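Local coordinates for DUF3829 family protein (Bacteroides vulgatus, PDB 4YJW), which is of unknown function but folds as an all-helical bundle and is probably exported as a lipoprotein, at residues M19-T24 and V68-P73; L26-D31 and P60-Q65; K30-E35 and R91-I96. All coordinates share one frame; numbering follows the deposited sequence.

Contact 1 of 3, residues M19-T24 and V68-P73; sequences MKYYDT and VFVSNP
A chi1 of -169° sets the Y21 ring beside its own carbonyl carbon and out along V70, and F69 across from it takes almost the same torsion, so that the phenyl ring points its edge at the backbone of helix 10-32. That edge meets Y21, F69 CE2 standing 3.6 Å from Y21 CA, with Y21 N near the ring plane. V70 CG1 lies over one face of the phenol ring, and P73 CB packs 3.8 Å from Y21 CE2. At the far end Y21 OH donates to V70 O over 2.7 Å, in the carbonyl plane and on a lone pair, with a C=O...donor angle of 134°. T24 divides its branches: CG2 touches V70 CG1 at 3.7 Å, while OG1 turns back and donates to K20 O at 2.9 Å. That carbonyl also takes T24 N, from the opposite face of its plane. Threonine thus hides its hydroxyl in its own helix and offers a methyl to the neighbour. Beyond, F77 meets the Y21 ring edge-to-face, and L85 and Y89 of helix 79-111 also touch it. Tyrosine suits the place because it is long enough to pack its ring on V70 and P73 and still bring a donor to V70 O, in the last turn of helix 64-71, where carbonyls run short of helical amides.

Contact 2 of 3, residues L26-D31 and P60-Q65; sequences LKILKD and PVVSVQ
I28 and V62 mark the closest backbone approach, 6.6 Å between their CA atoms, where segment 26-31 of helix 10-32 is flanked by an extended run of loop, residues 60 to 63, that leads into helix 64-71. The fold is an all-helical bundle in which the loop leading to an N-capped helix packs on helix 10-32: S63 stands at the N-cap, its OG accepting from D66 N, while its carbonyl takes the hydroxyl of T67. No hydrogen bond joins the two segments themselves; the contact is made mostly of methyl and methylene groups. V62 lies at its middle, its CB directed at the helix and its two methyls parted between two residues one helical turn apart. With chi1 at -66°, V62 CG1 stands anti to the carbonyl carbon and rests on D31 CB at 3.8 Å, so that the aspartate contributes its methylene here. CG2 then falls between the backbone N and the carbonyl carbon; it meets I28 CG1 at 3.6 Å and also touches I28 CD1, 3.8 Å away, the two side chains crossing at about a right angle. A branched valine suits this spot because it can grip both neighbours at once without a long chain. The chi1 of I28, -146°, lies off a staggered value, perhaps a cost of this packing; its long arm reaches past V62 to D66, T67 and V70 of helix 64-71, and Y89 also packs on it. P60, whose ring holds phi near -64°, a value compatible with the extended loop, faces the last turn of helix 10-32. Its CB lies 3.5 Å from D31 O, and its CG 3.7 Å from the same oxygen.

Contact 3 of 3, residues K30-E35 and R91-I96; sequences KDLVNE and RLFRSI
I96 faces the end of helix 10-32, and its CB bond points toward L32 and V33. From CB the chain continues into CG1, set anti to the carbonyl carbon (chi1 -77°), which comes to 3.8 Å from L32 CG; the two side chains cross obliquely. The second bend (chi2 -66°) carries the terminal methyl off toward the backbone, where I96 CD1 is placed 3.2 Å from L32 O, a distance short enough for the exact methyl position to be doubtful, and more loosely toward V33 CG2 at 4.3 Å. L32 is modelled in two conformers, so the distances to its side chain hold for the one described and are less certain. In that copy, CG anti to the backbone N directs the fork into helix 79-111: L32 CD2 meets L92 CD2 tip to tip at 3.8 Å and approaches F93 CE1 at 3.6 Å, obliquely to the phenyl ring. V33, just past the helix, adds CG2 against L92 CD1 at 3.8 Å. Replacing I96 with an alanine removes CG1 and CD1, which is likely to leave a gap beside L32 CG and the fork of L32 freer to turn. Leucine, valine and isoleucine suit this buried interface, apolar in its side chains, where branched tips fill space without needing polar partners. L92 and I96, one turn apart, form a single apolar stripe receiving the tail of a neighbouring helix, the aliphatic packing characteristic of the core of a helical bundle.

In the fold
From the N terminus, helix 10-32 supplies the first segment of all three contacts in order. Contact 1 joins its middle to the end of helix 64-71, closing a loop of 43 intervening residues. Contact 2 starts about two turns later and is nested inside that loop, binding the run into the same short helix. Contact 3 begins at the C-terminal end of helix 10-32, shares K30 and D31 with contact 2, and reaches on to helix 79-111, so it crosses contact 1. The three also touch: V70 packs on I28, L29 on L92, and F93 on V70. Contacts 1 and 2 tie helix 64-71 and its leading loop to helix 10-32, and contact 3 ties helix 10-32 to helix 79-111.

Contact 1 of 3, residues M19-T24 and V68-P73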
HETATM    1  N   MSE A  19      -3.716  -5.044 -19.961  1.00 18.62           N
HETATM    2  CA  MSE A  19      -2.470  -5.792 -19.701  1.00 18.58           C
HETATM    3  C   MSE A  19      -1.374  -4.873 -19.121  1.00 22.17           C
HETATM    4  O   MSE A  19      -0.648  -5.278 -18.211  1.00 22.04           O
HETATM    5  CB  MSE A  19      -1.958  -6.493 -20.982  1.00 20.32           C
HETATM    6  CG  MSE A  19      -2.908  -7.565 -21.525  1.00 27.05           C
HETATM    7 SE   MSE A  19      -3.588  -8.799 -20.162  0.75 34.63          SE
HETATM    8  CE  MSE A  19      -1.922  -9.529 -19.489  1.00 30.31           C
ATOM      9  N   LYS A  20      -1.277  -3.635 -19.627  1.00 18.94           N
ATOM     10  CA  LYS A  20      -0.287  -2.655 -19.142  1.00 16.71           C
ATOM     11  C   LYS A  20      -0.595  -2.316 -17.690  1.00 18.57           C
ATOM     12  O   LYS A  20       0.311  -2.316 -16.851  1.00 15.75           O
ATOM     13  CB  LYS A  20      -0.255  -1.392 -20.007  1.00 18.66           C
ATOM     14  CG  LYS A  20       0.198  -1.636 -21.460  1.00 20.91           C
ATOM     15  CD  LYS A  20       0.148  -0.322 -22.279  1.00 18.46           C
ATOM     16  CE  LYS A  20       0.390  -0.597 -23.747  1.00 21.99           C
ATOM     17  NZ  LYS A  20       0.133   0.616 -24.588  1.00 23.23           N
ATOM     18  N   TYR A  21      -1.884  -2.068 -17.392  1.00 14.90           N
ATOM     19  CA  TYR A  21      -2.347  -1.739 -16.044  1.00 13.52           C
ATOM     20  C   TYR A  21      -2.060  -2.893 -15.080  1.00 17.04           C
ATOM     21  O   TYR A  21      -1.560  -2.668 -13.975  1.00 15.71           O
ATOM     22  CB  TYR A  21      -3.847  -1.392 -16.062  1.00 14.35           C
ATOM     23  CG  TYR A  21      -4.328  -0.786 -14.757  1.00 14.83           C
ATOM     24  CD1 TYR A  21      -4.713  -1.599 -13.689  1.00 16.14           C
ATOM     25  CD2 TYR A  21      -4.471   0.592 -14.615  1.00 14.63           C
ATOM     26  CE1 TYR A  21      -5.161  -1.053 -12.488  1.00 16.81           C
ATOM     27  CE2 TYR A  21      -4.938   1.149 -13.420  1.00 15.54           C
ATOM     28  CZ  TYR A  21      -5.282   0.320 -12.362  1.00 18.19           C
ATOM     29  OH  TYR A  21      -5.745   0.829 -11.170  1.00 19.41           O
ATOM     30  N   TYR A  22      -2.326  -4.137 -15.518  1.00 15.89           N
ATOM     31  CA  TYR A  22      -2.064  -5.310 -14.677  1.00 16.84           C
ATOM     32  C   TYR A  22      -0.560  -5.487 -14.432  1.00 18.82           C
ATOM     33  O   TYR A  22      -0.147  -5.694 -13.288  1.00 18.14           O
ATOM     34  CB  TYR A  22      -2.642  -6.562 -15.322  1.00 18.97           C
ATOM     35  CG  TYR A  22      -2.358  -7.832 -14.549  1.00 22.79           C
ATOM     36  CD1 TYR A  22      -2.832  -8.003 -13.250  1.00 24.85           C
ATOM     37  CD2 TYR A  22      -1.692  -8.898 -15.145  1.00 24.99           C
ATOM     38  CE1 TYR A  22      -2.611  -9.187 -12.548  1.00 27.68           C
ATOM     39  CE2 TYR A  22      -1.493 -10.102 -14.460  1.00 26.93           C
ATOM     40  CZ  TYR A  22      -1.924 -10.227 -13.152  1.00 35.15           C
ATOM     41  OH  TYR A  22      -1.712 -11.402 -12.467  1.00 42.03           O
ATOM     42  N   ASP A  23       0.252  -5.427 -15.493  1.00 17.67           N
ATOM     43  CA  ASP A  23       1.712  -5.568 -15.352  1.00 17.59           C
ATOM     44  C   ASP A  23       2.287  -4.511 -14.382  1.00 19.14           C
ATOM     45  O   ASP A  23       3.099  -4.858 -13.524  1.00 19.12           O
ATOM     46  CB  ASP A  23       2.400  -5.480 -16.731  1.00 20.19           C
ATOM     47  CG  ASP A  23       2.116  -6.669 -17.642  1.00 34.86           C
ATOM     48  OD1 ASP A  23       1.809  -7.769 -17.115  1.00 37.05           O
ATOM     49  OD2 ASP A  23       2.207  -6.504 -18.878  1.00 38.49           O
ATOM     50  N   THR A  24       1.830  -3.238 -14.487  1.00 14.83           N
ATOM     51  CA  THR A  24       2.293  -2.139 -13.625  1.00 14.06           C
ATOM     52  C   THR A  24       1.811  -2.421 -12.195  1.00 17.35           C
ATOM     53  O   THR A  24       2.605  -2.302 -11.254  1.00 16.54           O
ATOM     54  CB  THR A  24       1.795  -0.790 -14.181  1.00 17.27           C
ATOM     55  OG1 THR A  24       2.303  -0.637 -15.522  1.00 17.13           O
ATOM     56  CG2 THR A  24       2.253   0.387 -13.333  1.00 14.18           C
ATOM     57  N   VAL A  68       0.927   7.320 -10.903  1.00 17.98           N
ATOM     58  CA  VAL A  68      -0.071   8.101 -11.651  1.00 19.01           C
ATOM     59  C   VAL A  68      -0.919   7.159 -12.530  1.00 24.01           C
ATOM     60  O   VAL A  68      -2.154   7.285 -12.572  1.00 24.75           O
ATOM     61  CB  VAL A  68       0.587   9.216 -12.502  1.00 24.25           C
ATOM     62  CG1 VAL A  68      -0.436   9.891 -13.419  1.00 25.34           C
ATOM     63  CG2 VAL A  68       1.285  10.239 -11.614  1.00 24.20           C
ATOM     64  N   PHE A  69      -0.253   6.228 -13.231  1.00 19.36           N
ATOM     65  CA  PHE A  69      -0.932   5.322 -14.141  1.00 18.67           C
ATOM     66  C   PHE A  69      -1.958   4.460 -13.405  1.00 20.79           C
ATOM     67  O   PHE A  69      -3.106   4.384 -13.849  1.00 21.33           O
ATOM     68  CB  PHE A  69       0.071   4.446 -14.925  1.00 20.38           C
ATOM     69  CG  PHE A  69      -0.546   3.639 -16.054  1.00 23.59           C
ATOM     70  CD1 PHE A  69      -0.962   4.257 -17.229  1.00 29.65           C
ATOM     71  CD2 PHE A  69      -0.647   2.252 -15.968  1.00 25.81           C
ATOM     72  CE1 PHE A  69      -1.514   3.509 -18.278  1.00 31.55           C
ATOM     73  CE2 PHE A  69      -1.193   1.510 -17.014  1.00 28.42           C
ATOM     74  CZ  PHE A  69      -1.643   2.142 -18.152  1.00 28.11           C
ATOM     75  N   VAL A  70      -1.574   3.848 -12.276  1.00 15.85           N
ATOM     76  CA  VAL A  70      -2.499   2.948 -11.578  1.00 17.11           C
ATOM     77  C   VAL A  70      -3.561   3.732 -10.772  1.00 23.61           C
ATOM     78  O   VAL A  70      -4.630   3.186 -10.501  1.00 20.62           O
ATOM     79  CB  VAL A  70      -1.797   1.895 -10.704  1.00 19.36           C
ATOM     80  CG1 VAL A  70      -0.911   0.976 -11.561  1.00 19.30           C
ATOM     81  CG2 VAL A  70      -1.014   2.526  -9.534  1.00 17.93           C
ATOM     82  N   SER A  71      -3.245   4.979 -10.360  1.00 21.00           N
ATOM     83  CA  SER A  71      -4.163   5.810  -9.561  1.00 22.51           C
ATOM     84  C   SER A  71      -5.309   6.324 -10.383  1.00 28.83           C
ATOM     85  O   SER A  71      -6.343   6.684  -9.820  1.00 31.32           O
ATOM     86  CB  SER A  71      -3.424   7.011  -8.970  1.00 22.87           C
ATOM     87  OG  SER A  71      -2.522   6.596  -7.965  1.00 32.01           O
ATOM     88  N   ASN A  72      -5.125   6.401 -11.706  1.00 25.33           N
ATOM     89  CA  ASN A  72      -6.116   6.932 -12.636  1.00 26.86           C
ATOM     90  C   ASN A  72      -6.499   5.881 -13.694  1.00 28.89           C
ATOM     91  O   ASN A  72      -6.211   6.074 -14.886  1.00 26.43           O
ATOM     92  CB  ASN A  72      -5.590   8.221 -13.293  1.00 31.43           C
ATOM     93  CG  ASN A  72      -5.207   9.285 -12.302  1.00 47.82           C
ATOM     94  OD1 ASN A  72      -4.036   9.425 -11.937  1.00 37.76           O
ATOM     95  ND2 ASN A  72      -6.190  10.012 -11.791  1.00 40.30           N
ATOM     96  N   PRO A  73      -7.185   4.769 -13.294  1.00 25.83           N
ATOM     97  CA  PRO A  73      -7.595   3.769 -14.299  1.00 26.04           C
ATOM     98  C   PRO A  73      -8.471   4.399 -15.379  1.00 33.83           C
ATOM     99  O   PRO A  73      -9.276   5.275 -15.075  1.00 35.87           O
ATOM    100  CB  PRO A  73      -8.367   2.728 -13.479  1.00 27.37           C
ATOM    101  CG  PRO A  73      -8.730   3.397 -12.211  1.00 32.49           C
ATOM    102  CD  PRO A  73      -7.638   4.379 -11.940  1.00 27.98           C
TER

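Contact 2 of 3, residues L26-D31 and P60-Q65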
ATOM      1  N   LEU A  26       1.210  -5.335 -10.796  1.00 18.93           N
ATOM      2  CA  LEU A  26       2.027  -6.433 -10.251  1.00 20.09           C
ATOM      3  C   LEU A  26       3.360  -5.899  -9.687  1.00 22.75           C
ATOM      4  O   LEU A  26       3.735  -6.233  -8.558  1.00 21.90           O
ATOM      5  CB  LEU A  26       2.308  -7.483 -11.350  1.00 21.48           C
ATOM      6  CG  LEU A  26       1.233  -8.525 -11.639  1.00 29.05           C
ATOM      7  CD1 LEU A  26       1.634  -9.364 -12.855  1.00 29.92           C
ATOM      8  CD2 LEU A  26       1.034  -9.466 -10.463  1.00 32.56           C
ATOM      9  N   LYS A  27       4.048  -5.052 -10.464  1.00 19.19           N
ATOM     10  CA  LYS A  27       5.341  -4.470 -10.081  1.00 19.60           C
ATOM     11  C   LYS A  27       5.220  -3.516  -8.907  1.00 22.30           C
ATOM     12  O   LYS A  27       6.008  -3.596  -7.963  1.00 23.05           O
ATOM     13  CB  LYS A  27       5.961  -3.698 -11.271  1.00 23.94           C
ATOM     14  CG  LYS A  27       6.559  -4.568 -12.353  1.00 51.01           C
ATOM     15  CD  LYS A  27       7.035  -3.721 -13.525  1.00 66.97           C
ATOM     16  CE  LYS A  27       7.312  -4.552 -14.759  1.00 85.43           C
ATOM     17  NZ  LYS A  27       7.671  -3.703 -15.929  1.00 98.25           N
ATOM     18  N   ILE A  28       4.264  -2.583  -8.986  1.00 18.98           N
ATOM     19  CA  ILE A  28       4.096  -1.551  -7.966  1.00 19.43           C
ATOM     20  C   ILE A  28       3.620  -2.175  -6.612  1.00 21.14           C
ATOM     21  O   ILE A  28       4.186  -1.842  -5.567  1.00 19.12           O
ATOM     22  CB  ILE A  28       3.186  -0.399  -8.497  1.00 24.17           C
ATOM     23  CG1 ILE A  28       3.639   0.956  -7.927  1.00 27.21           C
ATOM     24  CG2 ILE A  28       1.693  -0.639  -8.326  1.00 25.10           C
ATOM     25  CD1 ILE A  28       2.954   2.209  -8.457  1.00 35.70           C
ATOM     26  N   LEU A  29       2.710  -3.156  -6.649  1.00 17.48           N
ATOM     27  CA  LEU A  29       2.186  -3.733  -5.405  1.00 17.05           C
ATOM     28  C   LEU A  29       3.232  -4.620  -4.696  1.00 19.93           C
ATOM     29  O   LEU A  29       3.226  -4.680  -3.467  1.00 19.15           O
ATOM     30  CB  LEU A  29       0.859  -4.477  -5.635  1.00 17.21           C
ATOM     31  CG  LEU A  29      -0.349  -3.571  -6.013  1.00 21.50           C
ATOM     32  CD1 LEU A  29      -1.528  -4.388  -6.518  1.00 22.40           C
ATOM     33  CD2 LEU A  29      -0.790  -2.716  -4.849  1.00 22.43           C
ATOM     34  N   LYS A  30       4.150  -5.228  -5.450  1.00 17.59           N
ATOM     35  CA  LYS A  30       5.238  -6.018  -4.884  1.00 18.70           C
ATOM     36  C   LYS A  30       6.199  -5.102  -4.084  1.00 24.60           C
ATOM     37  O   LYS A  30       6.603  -5.452  -2.972  1.00 24.02           O
ATOM     38  CB  LYS A  30       6.005  -6.749  -5.995  1.00 22.14           C
ATOM     39  CG  LYS A  30       7.082  -7.686  -5.446  1.00 32.58           C
ATOM     40  CD  LYS A  30       8.157  -7.953  -6.486  1.00 44.41           C
ATOM     41  CE  LYS A  30       9.362  -8.645  -5.883  1.00 57.99           C
ATOM     42  NZ  LYS A  30       9.144 -10.107  -5.723  1.00 68.98           N
ATOM     43  N   ASP A  31       6.550  -3.940  -4.642  1.00 21.92           N
ATOM     44  CA  ASP A  31       7.495  -3.046  -3.955  1.00 22.36           C
ATOM     45  C   ASP A  31       6.850  -2.130  -2.920  1.00 26.45           C
ATOM     46  O   ASP A  31       7.535  -1.737  -1.967  1.00 27.89           O
ATOM     47  CB  ASP A  31       8.268  -2.201  -4.971  1.00 25.07           C
ATOM     48  CG  ASP A  31       9.128  -3.004  -5.937  1.00 37.48           C
ATOM     49  OD1 ASP A  31       9.782  -3.979  -5.488  1.00 40.60           O
ATOM     50  OD2 ASP A  31       9.171  -2.642  -7.131  1.00 41.94           O
ATOM     51  N   PRO A  60       9.106   2.796   1.226  1.00 17.29           N
ATOM     52  CA  PRO A  60       9.543   2.478  -0.151  1.00 18.42           C
ATOM     53  C   PRO A  60       9.025   3.540  -1.120  1.00 21.88           C
ATOM     54  O   PRO A  60       7.923   4.036  -0.927  1.00 20.93           O
ATOM     55  CB  PRO A  60       8.924   1.090  -0.417  1.00 20.40           C
ATOM     56  CG  PRO A  60       7.848   0.931   0.569  1.00 24.78           C
ATOM     57  CD  PRO A  60       8.176   1.782   1.758  1.00 19.41           C
ATOM     58  N   VAL A  61       9.849   3.964  -2.091  1.00 21.11           N
ATOM     59  CA  VAL A  61       9.436   4.983  -3.069  1.00 22.12           C
ATOM     60  C   VAL A  61       9.461   4.303  -4.430  1.00 25.97           C
ATOM     61  O   VAL A  61      10.514   3.883  -4.895  1.00 27.81           O
ATOM     62  CB  VAL A  61      10.263   6.302  -3.012  1.00 27.31           C
ATOM     63  CG1 VAL A  61       9.834   7.279  -4.118  1.00 27.99           C
ATOM     64  CG2 VAL A  61      10.145   6.976  -1.639  1.00 27.06           C
ATOM     65  N   VAL A  62       8.288   4.117  -5.015  1.00 19.87           N
ATOM     66  CA  VAL A  62       8.155   3.428  -6.303  1.00 18.52           C
ATOM     67  C   VAL A  62       8.134   4.450  -7.435  1.00 19.30           C
ATOM     68  O   VAL A  62       8.191   5.648  -7.170  1.00 18.96           O
ATOM     69  CB  VAL A  62       6.895   2.528  -6.319  1.00 23.13           C
ATOM     70  CG1 VAL A  62       7.052   1.380  -5.323  1.00 23.06           C
ATOM     71  CG2 VAL A  62       5.625   3.342  -6.034  1.00 23.07           C
ATOM     72  N   SER A  63       8.035   3.984  -8.684  1.00 15.93           N
ATOM     73  CA  SER A  63       7.982   4.903  -9.828  1.00 16.27           C
ATOM     74  C   SER A  63       6.781   5.848  -9.674  1.00 16.79           C
ATOM     75  O   SER A  63       5.676   5.390  -9.388  1.00 13.75           O
ATOM     76  CB  SER A  63       7.895   4.117 -11.129  1.00 18.16           C
ATOM     77  OG  SER A  63       7.404   4.947 -12.174  1.00 21.19           O
ATOM     78  N   VAL A  64       7.014   7.159  -9.800  1.00 13.48           N
ATOM     79  CA  VAL A  64       5.938   8.168  -9.690  1.00 12.03           C
ATOM     80  C   VAL A  64       5.000   8.041 -10.890  1.00 17.10           C
ATOM     81  O   VAL A  64       3.783   8.113 -10.713  1.00 18.12           O
ATOM     82  CB  VAL A  64       6.455   9.636  -9.545  1.00 15.69           C
ATOM     83  CG1 VAL A  64       5.304  10.566  -9.158  1.00 16.68           C
ATOM     84  CG2 VAL A  64       7.559   9.732  -8.477  1.00 15.28           C
ATOM     85  N   GLN A  65       5.535   7.875 -12.103  1.00 15.15           N
ATOM     86  CA  GLN A  65       4.664   7.744 -13.273  1.00 17.04           C
ATOM     87  C   GLN A  65       3.841   6.429 -13.176  1.00 20.42           C
ATOM     88  O   GLN A  65       2.671   6.430 -13.548  1.00 20.02           O
ATOM     89  CB  GLN A  65       5.450   7.844 -14.585  1.00 19.88           C
ATOM     90  CG  GLN A  65       4.638   7.628 -15.885  1.00 32.45           C
ATOM     91  CD  GLN A  65       3.301   8.353 -16.014  1.00 51.16           C
ATOM     92  OE1 GLN A  65       2.253   7.742 -16.321  1.00 46.72           O
ATOM     93  NE2 GLN A  65       3.307   9.666 -15.860  1.00 30.90           N
TER

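Contact 3 of 3, residues K30-E35 and R91-I96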
ATOM      1  N   LYS A  30       4.150  -5.228  -5.450  1.00 17.59           N
ATOM      2  CA  LYS A  30       5.238  -6.018  -4.884  1.00 18.70           C
ATOM      3  C   LYS A  30       6.199  -5.102  -4.084  1.00 24.60           C
ATOM      4  O   LYS A  30       6.603  -5.452  -2.972  1.00 24.02           O
ATOM      5  CB  LYS A  30       6.005  -6.749  -5.995  1.00 22.14           C
ATOM      6  CG  LYS A  30       7.082  -7.686  -5.446  1.00 32.58           C
ATOM      7  CD  LYS A  30       8.157  -7.953  -6.486  1.00 44.41           C
ATOM      8  CE  LYS A  30       9.362  -8.645  -5.883  1.00 57.99           C
ATOM      9  NZ  LYS A  30       9.144 -10.107  -5.723  1.00 68.98           N
ATOM     10  N   ASP A  31       6.550  -3.940  -4.642  1.00 21.92           N
ATOM     11  CA  ASP A  31       7.495  -3.046  -3.955  1.00 22.36           C
ATOM     12  C   ASP A  31       6.850  -2.130  -2.920  1.00 26.45           C
ATOM     13  O   ASP A  31       7.535  -1.737  -1.967  1.00 27.89           O
ATOM     14  CB  ASP A  31       8.268  -2.201  -4.971  1.00 25.07           C
ATOM     15  CG  ASP A  31       9.128  -3.004  -5.937  1.00 37.48           C
ATOM     16  OD1 ASP A  31       9.782  -3.979  -5.488  1.00 40.60           O
ATOM     17  OD2 ASP A  31       9.171  -2.642  -7.131  1.00 41.94           O
ATOM     18  N   LEU A  32       5.564  -1.779  -3.088  1.00 19.25           N
ATOM     19  CA  LEU A  32       4.891  -0.878  -2.159  0.60 18.97           C
ATOM     20  C   LEU A  32       4.502  -1.576  -0.851  1.00 21.87           C
ATOM     21  O   LEU A  32       4.660  -0.982   0.212  1.00 22.03           O
ATOM     22  CB  LEU A  32       3.648  -0.292  -2.836  0.60 19.74           C
ATOM     23  CG  LEU A  32       2.985   0.883  -2.167  0.60 24.54           C
ATOM     24  CD1 LEU A  32       3.732   2.165  -2.450  0.60 25.37           C
ATOM     25  CD2 LEU A  32       1.543   0.993  -2.612  0.60 26.33           C
ATOM     26  N   VAL A  33       3.974  -2.806  -0.937  1.00 16.52           N
ATOM     27  CA  VAL A  33       3.515  -3.568   0.222  1.00 15.44           C
ATOM     28  C   VAL A  33       4.499  -4.708   0.462  1.00 19.27           C
ATOM     29  O   VAL A  33       4.425  -5.789  -0.146  1.00 19.50           O
ATOM     30  CB  VAL A  33       2.041  -4.045   0.066  1.00 19.60           C
ATOM     31  CG1 VAL A  33       1.553  -4.786   1.318  1.00 20.04           C
ATOM     32  CG2 VAL A  33       1.114  -2.870  -0.245  1.00 18.99           C
ATOM     33  N   ASN A  34       5.438  -4.429   1.340  1.00 15.85           N
ATOM     34  CA  ASN A  34       6.500  -5.351   1.725  1.00 15.77           C
ATOM     35  C   ASN A  34       6.086  -5.974   3.043  1.00 18.73           C
ATOM     36  O   ASN A  34       6.320  -5.393   4.104  1.00 16.82           O
ATOM     37  CB  ASN A  34       7.825  -4.573   1.833  1.00 15.87           C
ATOM     38  CG  ASN A  34       9.013  -5.439   2.143  1.00 23.37           C
ATOM     39  OD1 ASN A  34       8.891  -6.542   2.688  1.00 18.82           O
ATOM     40  ND2 ASN A  34      10.199  -4.908   1.885  1.00 20.46           N
ATOM     41  N   GLU A  35       5.427  -7.136   2.974  1.00 14.74           N
ATOM     42  CA  GLU A  35       4.837  -7.801   4.140  1.00 14.03           C
ATOM     43  C   GLU A  35       5.854  -8.049   5.243  1.00 16.21           C
ATOM     44  O   GLU A  35       5.526  -7.835   6.412  1.00 15.66           O
ATOM     45  CB  GLU A  35       4.141  -9.116   3.742  1.00 16.39           C
ATOM     46  CG  GLU A  35       3.036  -8.918   2.702  1.00 25.20           C
ATOM     47  CD  GLU A  35       3.400  -8.751   1.226  1.00 40.82           C
ATOM     48  OE1 GLU A  35       4.597  -8.861   0.857  1.00 23.89           O
ATOM     49  OE2 GLU A  35       2.461  -8.536   0.424  1.00 25.26           O
ATOM     50  N   ARG A  91      -6.584   4.729  -1.068  1.00 22.40           N
ATOM     51  CA  ARG A  91      -6.516   4.310   0.328  1.00 22.51           C
ATOM     52  C   ARG A  91      -5.195   3.620   0.617  1.00 26.04           C
ATOM     53  O   ARG A  91      -4.606   3.867   1.670  1.00 24.09           O
ATOM     54  CB  ARG A  91      -7.677   3.378   0.690  1.00 22.54           C
ATOM     55  CG  ARG A  91      -9.026   4.094   0.680  1.00 30.20           C
ATOM     56  CD  ARG A  91     -10.176   3.148   0.951  1.00 43.37           C
ATOM     57  NE  ARG A  91     -11.470   3.829   0.839  1.00 62.02           N
ATOM     58  CZ  ARG A  91     -12.093   4.440   1.845  1.00 81.29           C
ATOM     59  NH1 ARG A  91     -11.552   4.461   3.058  1.00 75.61           N
ATOM     60  NH2 ARG A  91     -13.259   5.038   1.643  1.00 63.32           N
ATOM     61  N   LEU A  92      -4.702   2.804  -0.337  1.00 22.09           N
ATOM     62  CA  LEU A  92      -3.415   2.114  -0.173  1.00 20.88           C
ATOM     63  C   LEU A  92      -2.245   3.118  -0.103  1.00 24.13           C
ATOM     64  O   LEU A  92      -1.406   2.989   0.803  1.00 22.54           O
ATOM     65  CB  LEU A  92      -3.200   1.080  -1.291  1.00 20.97           C
ATOM     66  CG  LEU A  92      -1.922   0.233  -1.208  1.00 24.65           C
ATOM     67  CD1 LEU A  92      -1.892  -0.625   0.063  1.00 23.40           C
ATOM     68  CD2 LEU A  92      -1.835  -0.682  -2.390  1.00 26.84           C
ATOM     69  N   PHE A  93      -2.192   4.124  -1.005  1.00 21.07           N
ATOM     70  CA  PHE A  93      -1.125   5.137  -0.973  1.00 21.32           C
ATOM     71  C   PHE A  93      -1.160   5.971   0.325  1.00 25.26           C
ATOM     72  O   PHE A  93      -0.095   6.246   0.892  1.00 23.85           O
ATOM     73  CB  PHE A  93      -1.169   6.051  -2.194  1.00 23.72           C
ATOM     74  CG  PHE A  93      -0.819   5.302  -3.455  1.00 25.33           C
ATOM     75  CD1 PHE A  93       0.316   4.508  -3.521  1.00 26.96           C
ATOM     76  CD2 PHE A  93      -1.596   5.438  -4.601  1.00 30.31           C
ATOM     77  CE1 PHE A  93       0.637   3.816  -4.696  1.00 28.68           C
ATOM     78  CE2 PHE A  93      -1.277   4.733  -5.769  1.00 32.06           C
ATOM     79  CZ  PHE A  93      -0.182   3.905  -5.797  1.00 28.09           C
ATOM     80  N   ARG A  94      -2.360   6.359   0.786  1.00 21.22           N
ATOM     81  CA  ARG A  94      -2.508   7.123   2.031  0.50 20.99           C
ATOM     82  C   ARG A  94      -2.097   6.277   3.232  1.00 23.34           C
ATOM     83  O   ARG A  94      -1.435   6.802   4.139  1.00 23.13           O
ATOM     84  CB  ARG A  94      -3.945   7.624   2.210  0.50 24.03           C
ATOM     85  CG  ARG A  94      -4.252   8.908   1.445  0.50 35.83           C
ATOM     86  CD  ARG A  94      -5.734   9.221   1.538  0.50 45.18           C
ATOM     87  NE  ARG A  94      -6.081  10.523   0.970  0.50 52.54           N
ATOM     88  CZ  ARG A  94      -6.699  11.493   1.638  0.50 67.06           C
ATOM     89  NH1 ARG A  94      -7.029  11.325   2.913  0.50 59.06           N
ATOM     90  NH2 ARG A  94      -6.984  12.640   1.039  0.50 49.74           N
ATOM     91  N   SER A  95      -2.473   4.963   3.229  1.00 18.86           N
ATOM     92  CA  SER A  95      -2.172   4.006   4.313  1.00 18.86           C
ATOM     93  C   SER A  95      -0.683   3.720   4.400  1.00 19.20           C
ATOM     94  O   SER A  95      -0.151   3.611   5.520  1.00 16.17           O
ATOM     95  CB  SER A  95      -2.955   2.704   4.152  1.00 21.13           C
ATOM     96  OG  SER A  95      -4.335   2.926   4.396  1.00 27.68           O
ATOM     97  N   ILE A  96       0.001   3.630   3.236  1.00 13.46           N
ATOM     98  CA  ILE A  96       1.457   3.412   3.189  1.00 13.35           C
ATOM     99  C   ILE A  96       2.135   4.593   3.832  1.00 14.88           C
ATOM    100  O   ILE A  96       3.002   4.423   4.695  1.00 14.74           O
ATOM    101  CB  ILE A  96       1.976   3.169   1.734  1.00 16.76           C
ATOM    102  CG1 ILE A  96       1.660   1.726   1.253  1.00 18.38           C
ATOM    103  CG2 ILE A  96       3.504   3.434   1.627  1.00 16.95           C
ATOM    104  CD1 ILE A  96       2.475   0.485   2.075  1.00 20.98           C
TER